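Local coordinates for protein dimethyladenosine transferase, putative (Plasmodium falciparum, PDB 2H1R) that probably transfers methyl groups from S-adenosyl-L-methionine to the N6 atoms of adenines in ribosomal RNA, at residues K33-A38 and G54-K59; R147-V152 and D188-K193; L212-S217 and N230-M235; A225-N230 and K258-V263. All coordinates share one frame; numbering follows the deposited sequence. Where two conformers were deposited one is given.

Contact 1 of 4, residues K33-A38 and G54-K59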
loop_
_atom_site.group_PDB
_atom_site.type_symbol
_atom_site.label_atom_id
_atom_site.label_comp_id
_atom_site.label_asym_id
_atom_site.label_seq_id
_atom_site.Cartn_x
_atom_site.Cartn_y
_atom_site.Cartn_z
ATOM N N LYS A 33 9.589 -20.232 -2.776
ATOM C CA LYS A 33 10.081 -18.855 -2.864
ATOM C C LYS A 33 9.300 -17.936 -1.927
ATOM O O LYS A 33 9.879 -17.014 -1.345
ATOM C CB LYS A 33 9.936 -18.343 -4.291
ATOM C CG LYS A 33 10.836 -19.074 -5.295
ATOM C CD LYS A 33 11.019 -18.284 -6.570
ATOM C CE LYS A 33 11.971 -17.112 -6.334
ATOM N NZ LYS A 33 12.658 -16.675 -7.591
ATOM N N ILE A 34 7.992 -18.172 -1.813
ATOM C CA ILE A 34 7.146 -17.389 -0.891
ATOM C C ILE A 34 7.684 -17.560 0.542
ATOM O O ILE A 34 7.896 -16.591 1.270
ATOM C CB ILE A 34 5.666 -17.836 -1.024
ATOM C CG1 ILE A 34 5.083 -17.300 -2.341
ATOM C CG2 ILE A 34 4.772 -17.363 0.140
ATOM C CD1 ILE A 34 3.714 -17.917 -2.728
ATOM N N ILE A 35 7.881 -18.820 0.936
ATOM C CA ILE A 35 8.307 -19.167 2.296
ATOM C C ILE A 35 9.675 -18.540 2.602
ATOM O O ILE A 35 9.874 -17.969 3.669
ATOM C CB ILE A 35 8.386 -20.715 2.454
ATOM C CG1 ILE A 35 7.004 -21.357 2.391
ATOM C CG2 ILE A 35 9.212 -21.124 3.716
ATOM C CD1 ILE A 35 6.017 -20.824 3.441
ATOM N N TYR A 36 10.594 -18.626 1.647
ATOM C CA TYR A 36 11.939 -18.045 1.828
ATOM C C TYR A 36 11.868 -16.525 2.036
ATOM O O TYR A 36 12.519 -15.968 2.926
ATOM C CB TYR A 36 12.850 -18.368 0.642
ATOM C CG TYR A 36 14.268 -17.839 0.777
ATOM C CD1 TYR A 36 15.282 -18.626 1.341
ATOM C CD2 TYR A 36 14.593 -16.566 0.345
ATOM C CE1 TYR A 36 16.587 -18.145 1.466
ATOM C CE2 TYR A 36 15.886 -16.066 0.469
ATOM C CZ TYR A 36 16.883 -16.863 1.028
ATOM O OH TYR A 36 18.172 -16.359 1.141
ATOM N N ALA A 37 11.067 -15.869 1.219
ATOM C CA ALA A 37 10.871 -14.427 1.339
ATOM C C ALA A 37 10.236 -14.002 2.675
ATOM O O ALA A 37 10.550 -12.927 3.198
ATOM C CB ALA A 37 9.972 -13.931 0.156
ATOM N N ALA A 38 9.280 -14.795 3.163
ATOM C CA ALA A 38 8.506 -14.436 4.357
ATOM C C ALA A 38 9.322 -14.462 5.657
ATOM O O ALA A 38 8.989 -13.717 6.575
ATOM C CB ALA A 38 7.253 -15.304 4.497
ATOM N N GLY A 54 -4.948 -25.499 0.348
ATOM C CA GLY A 54 -4.118 -25.555 1.548
ATOM C C GLY A 54 -2.689 -25.939 1.247
ATOM O O GLY A 54 -1.942 -26.306 2.161
ATOM N N ASN A 55 -2.290 -25.865 -0.034
ATOM C CA ASN A 55 -0.908 -26.184 -0.433
ATOM C C ASN A 55 0.166 -25.297 0.214
ATOM O O ASN A 55 1.210 -25.799 0.644
ATOM C CB ASN A 55 -0.766 -26.119 -1.965
ATOM C CG ASN A 55 -0.979 -27.459 -2.631
ATOM O OD1 ASN A 55 -1.438 -28.404 -2.002
ATOM N ND2 ASN A 55 -0.636 -27.550 -3.928
ATOM N N LEU A 56 -0.093 -23.989 0.294
ATOM C CA LEU A 56 0.782 -23.080 1.070
ATOM C C LEU A 56 0.533 -23.155 2.602
ATOM O O LEU A 56 1.481 -23.117 3.405
ATOM C CB LEU A 56 0.634 -21.632 0.590
ATOM C CG LEU A 56 1.534 -20.617 1.317
ATOM C CD1 LEU A 56 3.005 -20.875 1.050
ATOM C CD2 LEU A 56 1.147 -19.162 0.967
ATOM N N THR A 57 -0.724 -23.289 2.991
ATOM C CA THR A 57 -1.091 -23.431 4.417
ATOM C C THR A 57 -0.263 -24.486 5.151
ATOM O O THR A 57 0.296 -24.219 6.232
ATOM C CB THR A 57 -2.575 -23.775 4.588
ATOM O OG1 THR A 57 -3.357 -22.885 3.797
ATOM C CG2 THR A 57 -3.014 -23.600 6.065
ATOM N N VAL A 58 -0.169 -25.674 4.565
ATOM C CA VAL A 58 0.526 -26.776 5.210
ATOM C C VAL A 58 2.027 -26.503 5.357
ATOM O O VAL A 58 2.698 -27.099 6.209
ATOM C CB VAL A 58 0.223 -28.143 4.519
ATOM C CG1 VAL A 58 -1.297 -28.434 4.551
ATOM C CG2 VAL A 58 0.769 -28.211 3.079
ATOM N N LYS A 59 2.550 -25.573 4.549
ATOM C CA LYS A 59 3.965 -25.237 4.617
ATOM C C LYS A 59 4.217 -24.144 5.635
ATOM O O LYS A 59 5.348 -24.034 6.166
ATOM C CB LYS A 59 4.507 -24.788 3.245
ATOM C CG LYS A 59 4.609 -25.898 2.201
ATOM C CD LYS A 59 4.922 -25.321 0.822
ATOM C CE LYS A 59 6.356 -24.802 0.696
ATOM N NZ LYS A 59 7.318 -25.942 0.684
#
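Ile35 and Leu56 meet through single methyl groups, CD1 of Ile35 lying 3.8 Å from CD1 of Leu56, the closest approach between residues 33-38 and 54-59. The two side chains run past one another in opposite directions, and the touch is between their terminal CD1 methyls. Leu56 holds its CG opposite the backbone N (chi1 -178°), which extends the branch toward helix 28-38 and lets the same CD1 methyl also meet CG2 of Ile34 at 4.0 Å. Leu56 CD2 adds a second touch on that branch, 4.1 Å from Ile34 CG2, so one isoleucine methyl faces both ends of the leucine fork. Lys59 borders this apolar group with its aliphatic part: the chain bends at chi3 and chi4, and CE comes to 3.9 Å from CG1 of Ile35. Its NZ forms a salt bridge with Asp32, so Lys59 meets helix 28-38 twice, by packing on Ile35 and by charge at Asp32. Ile35 also touches Leu63. Helix 28-38 thus packs beside Leu56 and Lys59, with Ile34 and Leu56 both resting on Thr111 of strand 109-113 in the central sheet, while the side chains of Thr57 and Val58 pack on helix 74-86.

Contact 2 of 4, residues R147-V152 and D188-K193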
loop_
_atom_site.group_PDB
_atom_site.type_symbol
_atom_site.label_atom_id
_atom_site.label_comp_id
_atom_site.label_asym_id
_atom_site.label_seq_id
_atom_site.Cartn_x
_atom_site.Cartn_y
_atom_site.Cartn_z
ATOM N N ARG A 147 3.266 -1.380 -11.412
ATOM C CA ARG A 147 2.945 -0.059 -10.818
ATOM C C ARG A 147 3.505 0.156 -9.398
ATOM O O ARG A 147 4.046 1.199 -9.075
ATOM C CB ARG A 147 1.442 0.092 -10.741
ATOM C CG ARG A 147 0.715 0.212 -12.062
ATOM C CD ARG A 147 -0.331 1.316 -11.981
ATOM N NE ARG A 147 -1.523 0.958 -11.228
ATOM C CZ ARG A 147 -2.222 1.797 -10.453
ATOM N NH1 ARG A 147 -1.835 3.061 -10.273
ATOM N NH2 ARG A 147 -3.302 1.365 -9.825
ATOM N N MET A 148 3.381 -0.858 -8.540
ATOM C CA MET A 148 3.894 -0.736 -7.195
ATOM C C MET A 148 5.410 -0.641 -7.281
ATOM O O MET A 148 6.031 -0.023 -6.453
ATOM C CB MET A 148 3.523 -1.980 -6.366
ATOM C CG MET A 148 2.048 -2.098 -6.032
ATOM S SD MET A 148 1.790 -3.676 -5.203
ATOM C CE MET A 148 2.555 -3.352 -3.593
ATOM N N LEU A 149 5.993 -1.301 -8.283
ATOM C CA LEU A 149 7.440 -1.391 -8.436
ATOM C C LEU A 149 7.988 -0.289 -9.368
ATOM O O LEU A 149 9.174 -0.240 -9.657
ATOM C CB LEU A 149 7.812 -2.775 -9.024
ATOM C CG LEU A 149 7.625 -3.963 -8.048
ATOM C CD1 LEU A 149 7.675 -5.319 -8.801
ATOM C CD2 LEU A 149 8.652 -3.896 -6.995
ATOM N N ALA A 150 7.120 0.578 -9.843
ATOM C CA ALA A 150 7.542 1.598 -10.832
ATOM C C ALA A 150 8.724 2.497 -10.458
ATOM O O ALA A 150 8.940 2.885 -9.278
ATOM C CB ALA A 150 6.353 2.373 -11.321
ATOM N N ASN A 151 9.536 2.822 -11.470
ATOM C CA ASN A 151 10.648 3.755 -11.267
ATOM C C ASN A 151 10.198 5.212 -11.371
ATOM O O ASN A 151 9.302 5.553 -12.143
ATOM C CB ASN A 151 11.766 3.516 -12.288
ATOM C CG ASN A 151 12.269 2.082 -12.280
ATOM O OD1 ASN A 151 12.161 1.381 -13.283
ATOM N ND2 ASN A 151 12.816 1.645 -11.158
ATOM N N VAL A 152 10.851 6.064 -10.591
ATOM C CA VAL A 152 10.532 7.504 -10.590
ATOM C C VAL A 152 10.774 8.068 -11.999
ATOM O O VAL A 152 11.788 7.761 -12.634
ATOM C CB VAL A 152 11.329 8.250 -9.522
ATOM C CG1 VAL A 152 12.810 8.078 -9.730
ATOM C CG2 VAL A 152 10.968 9.772 -9.461
ATOM N N ASP A 188 -0.541 -13.014 -16.341
ATOM C CA ASP A 188 0.597 -13.429 -15.531
ATOM C C ASP A 188 0.681 -12.627 -14.254
ATOM O O ASP A 188 0.065 -11.566 -14.159
ATOM C CB ASP A 188 1.866 -13.269 -16.331
ATOM C CG ASP A 188 1.794 -14.027 -17.648
ATOM O OD1 ASP A 188 1.718 -15.278 -17.624
ATOM O OD2 ASP A 188 1.779 -13.358 -18.710
ATOM N N SER A 189 1.438 -13.138 -13.280
ATOM C CA SER A 189 1.465 -12.533 -11.933
ATOM C C SER A 189 2.881 -12.278 -11.454
ATOM O O SER A 189 3.850 -12.683 -12.091
ATOM C CB SER A 189 0.721 -13.406 -10.912
ATOM O OG SER A 189 -0.679 -13.495 -11.166
ATOM N N VAL A 190 2.989 -11.589 -10.320
ATOM C CA VAL A 190 4.263 -11.219 -9.742
ATOM C C VAL A 190 4.056 -11.265 -8.226
ATOM O O VAL A 190 3.011 -10.853 -7.739
ATOM C CB VAL A 190 4.686 -9.779 -10.149
ATOM C CG1 VAL A 190 5.927 -9.295 -9.339
ATOM C CG2 VAL A 190 4.989 -9.706 -11.651
ATOM N N ILE A 191 5.051 -11.783 -7.520
ATOM C CA ILE A 191 5.058 -11.766 -6.063
ATOM C C ILE A 191 6.004 -10.693 -5.594
ATOM O O ILE A 191 7.163 -10.623 -6.041
ATOM C CB ILE A 191 5.469 -13.145 -5.479
ATOM C CG1 ILE A 191 4.441 -14.186 -5.973
ATOM C CG2 ILE A 191 5.549 -13.035 -3.916
ATOM C CD1 ILE A 191 4.840 -15.603 -5.825
ATOM N N VAL A 192 5.499 -9.857 -4.698
ATOM C CA VAL A 192 6.271 -8.745 -4.129
ATOM C C VAL A 192 6.316 -8.913 -2.612
ATOM O O VAL A 192 5.446 -9.612 -2.033
ATOM C CB VAL A 192 5.677 -7.346 -4.494
ATOM C CG1 VAL A 192 5.692 -7.118 -6.003
ATOM C CG2 VAL A 192 4.280 -7.189 -3.995
ATOM N N LYS A 193 7.333 -8.321 -2.000
ATOM C CA LYS A 193 7.494 -8.291 -0.546
ATOM C C LYS A 193 7.475 -6.863 -0.065
ATOM O O LYS A 193 8.083 -5.985 -0.689
ATOM C CB LYS A 193 8.828 -8.946 -0.165
ATOM C CG LYS A 193 9.113 -9.016 1.358
ATOM C CD LYS A 193 10.442 -9.778 1.615
ATOM C CE LYS A 193 11.666 -8.871 1.385
ATOM N NZ LYS A 193 13.039 -9.567 1.529
#
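This is a buried apolar contact between the last residue of helix 142-148 with the one after it, Met148 and Leu149, and Val190 and Val192 of strand 189-196 in the central sheet. The directions of the strand residues show which face is used: the CB atoms of Val190 and Val192 point toward the 147-152 segment, whereas that of Ile191 points away. Val192 carries most of the strand's share. Its CG1 lies 3.9 Å from CD1 of Leu149, with the two side chains passing in opposite directions, and its other methyl, CG2, stands 4.2 Å from CE of Met148. The valine fork therefore divides its two methyls between two consecutive residues. At Val192, chi1 of -62° sets CG1 opposite the carbonyl carbon and CG2 between the backbone N and C. Met148 reaches its partner with a chain extended at chi2 (175°) and bent at chi3 (72°), which turns the terminal methyl to the strand. Leu149 CD1 also approaches CG1 of Val190 at 4.4 Å, a looser touch, so a single leucine methyl spans both valines. Around this group Met148 also packs on Phe140, Leu160 and Val164, while Leu149 and Val190 share Lys172 of strand 168-176. Strand 189-196 runs antiparallel between 135-141 and 168-176, in a seven-stranded mixed sheet of order 3-2-1-4-5-7-6. Helical packing on such a sheet, with strand 7 antiparallel and inserted between strands 5 and 6, is the Rossmann-like fold of class I SAM-dependent methyltransferases.

Contact 3 of 4, residues L212-S217 and N230-M235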
loop_
_atom_site.group_PDB
_atom_site.type_symbol
_atom_site.label_atom_id
_atom_site.label_comp_id
_atom_site.label_asym_id
_atom_site.label_seq_id
_atom_site.Cartn_x
_atom_site.Cartn_y
_atom_site.Cartn_z
ATOM N N LEU A 212 -1.240 14.191 -2.644
ATOM C CA LEU A 212 -0.873 13.396 -3.833
ATOM C C LEU A 212 -1.922 13.397 -4.918
ATOM O O LEU A 212 -1.567 13.420 -6.089
ATOM C CB LEU A 212 -0.470 11.957 -3.481
ATOM C CG LEU A 212 0.845 11.818 -2.684
ATOM C CD1 LEU A 212 1.014 10.352 -2.321
ATOM C CD2 LEU A 212 2.069 12.241 -3.450
ATOM N N ARG A 213 -3.200 13.348 -4.559
ATOM C CA ARG A 213 -4.279 13.426 -5.561
ATOM C C ARG A 213 -4.280 14.767 -6.321
ATOM O O ARG A 213 -4.475 14.797 -7.554
ATOM C CB ARG A 213 -5.648 13.154 -4.925
ATOM C CG ARG A 213 -5.845 11.666 -4.593
ATOM C CD ARG A 213 -7.155 11.488 -3.812
ATOM N NE ARG A 213 -7.415 10.108 -3.446
ATOM C CZ ARG A 213 -8.088 9.253 -4.215
ATOM N NH1 ARG A 213 -8.530 9.641 -5.397
ATOM N NH2 ARG A 213 -8.298 8.001 -3.812
ATOM N N ILE A 214 -4.009 15.858 -5.618
ATOM C CA ILE A 214 -3.884 17.147 -6.278
ATOM C C ILE A 214 -2.743 17.136 -7.291
ATOM O O ILE A 214 -2.930 17.524 -8.458
ATOM C CB ILE A 214 -3.663 18.314 -5.261
ATOM C CG1 ILE A 214 -4.872 18.459 -4.351
ATOM C CG2 ILE A 214 -3.453 19.632 -5.997
ATOM C CD1 ILE A 214 -4.644 19.449 -3.207
ATOM N N CYS A 215 -1.580 16.704 -6.839
ATOM C CA CYS A 215 -0.364 16.714 -7.637
ATOM C C CYS A 215 -0.399 15.709 -8.791
ATOM O O CYS A 215 0.057 16.034 -9.891
ATOM C CB CYS A 215 0.854 16.440 -6.748
ATOM S SG CYS A 215 1.110 17.801 -5.532
ATOM N N PHE A 216 -0.951 14.522 -8.552
ATOM C CA PHE A 216 -0.972 13.482 -9.590
ATOM C C PHE A 216 -2.115 13.589 -10.557
ATOM O O PHE A 216 -2.186 12.821 -11.481
ATOM C CB PHE A 216 -0.772 12.043 -9.040
ATOM C CG PHE A 216 0.675 11.696 -8.791
ATOM C CD1 PHE A 216 1.327 12.175 -7.675
ATOM C CD2 PHE A 216 1.410 10.914 -9.721
ATOM C CE1 PHE A 216 2.674 11.900 -7.447
ATOM C CE2 PHE A 216 2.774 10.638 -9.517
ATOM C CZ PHE A 216 3.412 11.131 -8.390
ATOM N N SER A 217 -3.000 14.565 -10.360
ATOM C CA SER A 217 -4.076 14.824 -11.308
ATOM C C SER A 217 -3.550 15.171 -12.707
ATOM O O SER A 217 -4.194 14.875 -13.713
ATOM C CB SER A 217 -4.967 15.960 -10.833
ATOM O OG SER A 217 -5.845 16.311 -11.886
ATOM N N ASN A 230 -7.077 28.295 -10.170
ATOM C CA ASN A 230 -7.977 29.033 -9.286
ATOM C C ASN A 230 -8.788 28.091 -8.415
ATOM O O ASN A 230 -9.007 28.382 -7.229
ATOM C CB ASN A 230 -8.884 29.963 -10.099
ATOM C CG ASN A 230 -9.430 31.097 -9.277
ATOM O OD1 ASN A 230 -10.595 31.081 -8.888
ATOM N ND2 ASN A 230 -8.583 32.091 -8.988
ATOM N N ALA A 231 -9.222 26.976 -8.978
ATOM C CA ALA A 231 -10.015 25.994 -8.205
ATOM C C ALA A 231 -9.226 25.371 -7.042
ATOM O O ALA A 231 -9.782 25.165 -5.963
ATOM C CB ALA A 231 -10.577 24.945 -9.092
ATOM N N VAL A 232 -7.928 25.154 -7.244
ATOM C CA VAL A 232 -7.039 24.592 -6.213
ATOM C C VAL A 232 -6.821 25.650 -5.158
ATOM O O VAL A 232 -6.962 25.366 -3.982
ATOM C CB VAL A 232 -5.666 24.129 -6.793
ATOM C CG1 VAL A 232 -4.677 23.713 -5.673
ATOM C CG2 VAL A 232 -5.878 22.973 -7.745
ATOM N N LEU A 233 -6.465 26.870 -5.578
ATOM C CA LEU A 233 -6.291 27.978 -4.623
ATOM C C LEU A 233 -7.547 28.263 -3.781
ATOM O O LEU A 233 -7.436 28.588 -2.581
ATOM C CB LEU A 233 -5.807 29.259 -5.322
ATOM C CG LEU A 233 -4.457 29.155 -5.997
ATOM C CD1 LEU A 233 -4.346 30.375 -6.869
ATOM C CD2 LEU A 233 -3.313 29.107 -4.942
ATOM N N ASN A 234 -8.734 28.161 -4.395
ATOM C CA ASN A 234 -9.979 28.449 -3.674
ATOM C C ASN A 234 -10.204 27.372 -2.620
ATOM O O ASN A 234 -10.549 27.687 -1.442
ATOM C CB ASN A 234 -11.192 28.512 -4.631
ATOM C CG ASN A 234 -11.279 29.834 -5.385
ATOM O OD1 ASN A 234 -10.562 30.786 -5.088
ATOM N ND2 ASN A 234 -12.146 29.887 -6.382
ATOM N N MET A 235 -10.035 26.114 -3.023
ATOM C CA MET A 235 -10.153 25.020 -2.059
ATOM C C MET A 235 -9.170 25.185 -0.911
ATOM O O MET A 235 -9.549 25.024 0.240
ATOM C CB MET A 235 -9.981 23.642 -2.689
ATOM C CG MET A 235 -9.652 22.532 -1.623
ATOM S SD MET A 235 -9.450 20.965 -2.473
ATOM C CE MET A 235 -7.785 21.190 -3.147
#
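Ile214 points its CB toward helix 230-246, and both branches from that carbon are used. The CG2 branch, opposite the backbone N, comes to 4.3 Å from CG1 of Val232. These two residues are also the nearest pair along the backbones, Ile214 CA lying 8.1 Å from Val232 CA. The other branch leads outward through CG1, which lies opposite the carbonyl carbon (chi1 -63°) and is 4.2 Å from CE of Met235. Beyond it, CD1 continues with chi2 extended at 172° and ends 3.6 Å from the same Met235 CE, the shortest approach in this contact. The two chains meet tip to tip. Met235 sends its side chain out with CG opposite the backbone N and then bends at chi3 (77°), which turns CE to the isoleucine's end. Val232 and Met235 are three residues apart on one helix, so Ile214 is met by successive turns of it. Helix 223-227 also belongs to the group: Ile214 touches Ile226, and Val232 touches Phe227. Phe296 of the C-terminal loop packs on Ile214 as well. The contact lies away from the predicted cofactor-binding residues and is plain helix-to-helix packing in the all-helical C-terminal domain that follows the methyltransferase core, as in rRNA adenine dimethylases.

Contact 4 of 4, residues A225-N230 and K258-V263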
loop_
_atom_site.group_PDB
_atom_site.type_symbol
_atom_site.label_atom_id
_atom_site.label_comp_id
_atom_site.label_asym_id
_atom_site.label_seq_id
_atom_site.Cartn_x
_atom_site.Cartn_y
_atom_site.Cartn_z
ATOM N N ALA A 225 2.207 25.071 -12.059
ATOM C CA ALA A 225 1.004 24.978 -12.896
ATOM C C ALA A 225 -0.178 24.321 -12.185
ATOM O O ALA A 225 -1.325 24.671 -12.432
ATOM C CB ALA A 225 1.326 24.224 -14.189
ATOM N N ILE A 226 0.111 23.343 -11.330
ATOM C CA ILE A 226 -0.927 22.661 -10.518
ATOM C C ILE A 226 -1.533 23.633 -9.509
ATOM O O ILE A 226 -2.747 23.806 -9.454
ATOM C CB ILE A 226 -0.283 21.488 -9.715
ATOM C CG1 ILE A 226 0.318 20.413 -10.660
ATOM C CG2 ILE A 226 -1.295 20.876 -8.711
ATOM C CD1 ILE A 226 -0.683 19.548 -11.297
ATOM N N PHE A 227 -0.679 24.265 -8.720
ATOM C CA PHE A 227 -1.135 25.088 -7.578
ATOM C C PHE A 227 -1.644 26.471 -7.978
ATOM O O PHE A 227 -2.357 27.129 -7.191
ATOM C CB PHE A 227 -0.048 25.161 -6.475
ATOM C CG PHE A 227 0.010 23.925 -5.627
ATOM C CD1 PHE A 227 -0.832 23.782 -4.539
ATOM C CD2 PHE A 227 0.869 22.850 -5.971
ATOM C CE1 PHE A 227 -0.796 22.610 -3.762
ATOM C CE2 PHE A 227 0.889 21.669 -5.230
ATOM C CZ PHE A 227 0.050 21.563 -4.098
ATOM N N LYS A 228 -1.304 26.941 -9.175
ATOM C CA LYS A 228 -1.802 28.273 -9.580
ATOM C C LYS A 228 -3.248 28.233 -10.038
ATOM O O LYS A 228 -3.875 29.279 -10.209
ATOM C CB LYS A 228 -0.896 28.927 -10.641
ATOM C CG LYS A 228 -1.201 28.443 -12.052
ATOM C CD LYS A 228 -0.032 28.726 -12.972
ATOM C CE LYS A 228 -0.325 28.303 -14.397
ATOM N NZ LYS A 228 0.869 28.688 -15.168
ATOM N N ARG A 229 -3.787 27.039 -10.259
ATOM C CA ARG A 229 -5.157 26.932 -10.750
ATOM C C ARG A 229 -6.114 27.502 -9.708
ATOM O O ARG A 229 -5.968 27.222 -8.523
ATOM C CB ARG A 229 -5.514 25.487 -11.040
ATOM C CG ARG A 229 -4.830 24.985 -12.294
ATOM C CD ARG A 229 -5.641 25.464 -13.485
ATOM N NE ARG A 229 -6.792 24.603 -13.684
ATOM C CZ ARG A 229 -6.924 23.765 -14.712
ATOM N NH1 ARG A 229 -5.988 23.715 -15.655
ATOM N NH2 ARG A 229 -8.014 23.003 -14.811
ATOM N N ASN A 230 -7.077 28.295 -10.170
ATOM C CA ASN A 230 -7.977 29.033 -9.286
ATOM C C ASN A 230 -8.788 28.091 -8.415
ATOM O O ASN A 230 -9.007 28.382 -7.229
ATOM C CB ASN A 230 -8.884 29.963 -10.099
ATOM C CG ASN A 230 -9.430 31.097 -9.277
ATOM O OD1 ASN A 230 -10.595 31.081 -8.888
ATOM N ND2 ASN A 230 -8.583 32.091 -8.988
ATOM N N LYS A 258 0.105 34.022 -3.350
ATOM C CA LYS A 258 1.544 34.186 -3.066
ATOM C C LYS A 258 2.026 33.403 -1.826
ATOM O O LYS A 258 3.111 32.795 -1.817
ATOM C CB LYS A 258 1.886 35.686 -2.917
ATOM C CG LYS A 258 3.355 35.994 -3.089
ATOM C CD LYS A 258 3.597 37.534 -3.040
ATOM C CE LYS A 258 5.032 37.876 -3.373
ATOM N NZ LYS A 258 5.279 37.645 -4.838
ATOM N N TYR A 259 1.226 33.466 -0.774
ATOM C CA TYR A 259 1.404 32.658 0.454
ATOM C C TYR A 259 1.623 31.163 0.147
ATOM O O TYR A 259 2.581 30.544 0.615
ATOM C CB TYR A 259 0.157 32.816 1.321
ATOM C CG TYR A 259 0.321 32.337 2.749
ATOM C CD1 TYR A 259 1.367 32.810 3.572
ATOM C CD2 TYR A 259 -0.567 31.404 3.276
ATOM C CE1 TYR A 259 1.493 32.332 4.903
ATOM C CE2 TYR A 259 -0.446 30.946 4.580
ATOM C CZ TYR A 259 0.551 31.429 5.379
ATOM O OH TYR A 259 0.620 30.929 6.657
ATOM N N CYS A 260 0.717 30.606 -0.641
ATOM C CA CYS A 260 0.750 29.198 -1.022
ATOM C C CYS A 260 1.920 28.897 -2.009
ATOM O O CYS A 260 2.723 27.992 -1.785
ATOM C CB CYS A 260 -0.640 28.829 -1.586
ATOM S SG CYS A 260 -0.926 27.125 -2.047
ATOM N N LEU A 261 2.065 29.689 -3.068
ATOM C CA LEU A 261 3.144 29.458 -4.064
ATOM C C LEU A 261 4.532 29.663 -3.498
ATOM O O LEU A 261 5.499 29.052 -3.974
ATOM C CB LEU A 261 2.974 30.357 -5.307
ATOM C CG LEU A 261 2.191 29.850 -6.512
ATOM C CD1 LEU A 261 0.981 29.042 -6.134
ATOM C CD2 LEU A 261 1.826 30.991 -7.473
ATOM N N ASP A 262 4.645 30.539 -2.495
ATOM C CA ASP A 262 5.909 30.735 -1.774
ATOM C C ASP A 262 6.476 29.430 -1.142
ATOM O O ASP A 262 7.682 29.294 -0.924
ATOM C CB ASP A 262 5.738 31.803 -0.680
ATOM C CG ASP A 262 5.879 33.240 -1.198
ATOM O OD1 ASP A 262 6.253 33.465 -2.386
ATOM O OD2 ASP A 262 5.598 34.164 -0.384
ATOM N N VAL A 263 5.610 28.470 -0.838
ATOM C CA VAL A 263 6.069 27.190 -0.302
ATOM C C VAL A 263 6.924 26.481 -1.372
ATOM O O VAL A 263 8.010 25.989 -1.089
ATOM C CB VAL A 263 4.868 26.317 0.103
ATOM C CG1 VAL A 263 5.304 24.889 0.486
ATOM C CG2 VAL A 263 3.999 27.033 1.222
#
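Phe227 touches helix 256-266 at two places, through its ring and, at the other end, through CB and its carbonyl O. On the ring, CD1 lies 4.2 Å from SG of Cys260, a sulfur-aromatic contact: SG is 5.3 Å from the ring centroid and 60° off the ring normal, an oblique approach. Cys260 gets there because its SG stands opposite the backbone N, with chi1 at -176°. Leu261 takes the other place with a single methyl, its CD1 lying 4.0 Å from CB of Phe227 and also 4.0 Å from the carbonyl O of Phe227. The same methyl is 4.3 Å from the backbone N of Lys228, so it rests against main chain as much as side chain; the lysine's own chain leads away from the helix. The CA atoms of Phe227 and Leu261, the nearest pair across the segments, are 7.1 Å apart. These helices form part of the C-terminal helical domain that accompanies the Rossmann-like core in rRNA adenine dimethylases. In the second shell the Phe227 ring meets that of Phe289 from helix 279-291, their planes about 30° apart, and Cys260 touches Phe289 too. Leu236 of helix 230-246 likewise touches both Phe227 and Cys260. Leu211 and Cys215 of helix 205-216 pack on Phe227, and next to Cys260 on helix 256-266, Tyr259 makes a cation-pi contact with Lys292.

Contacts 1 and 2 belong to the Rossmann-like core and contacts 3 and 4 to the helical C-terminal part. The core pair have centres 20 Å apart but touch directly, Ile34 CG1 lying 3.9 Å from Ile191 CD1. Contacts 3 and 4 are closer still, with centres 9 Å apart: their segments share Asn230, and Val232 CG2 is 3.7 Å from Ile226 O. Between the pairs, contacts 2 and 3 have nearest atoms about 8 Å apart, whereas the centres of contacts 1 and 4 are 50 Å apart. Contact 1 is near the predicted S-adenosyl-L-methionine site, the Ile34 side chain being about 4 Å from that of Leu25; contacts 3 and 4 lie away from it.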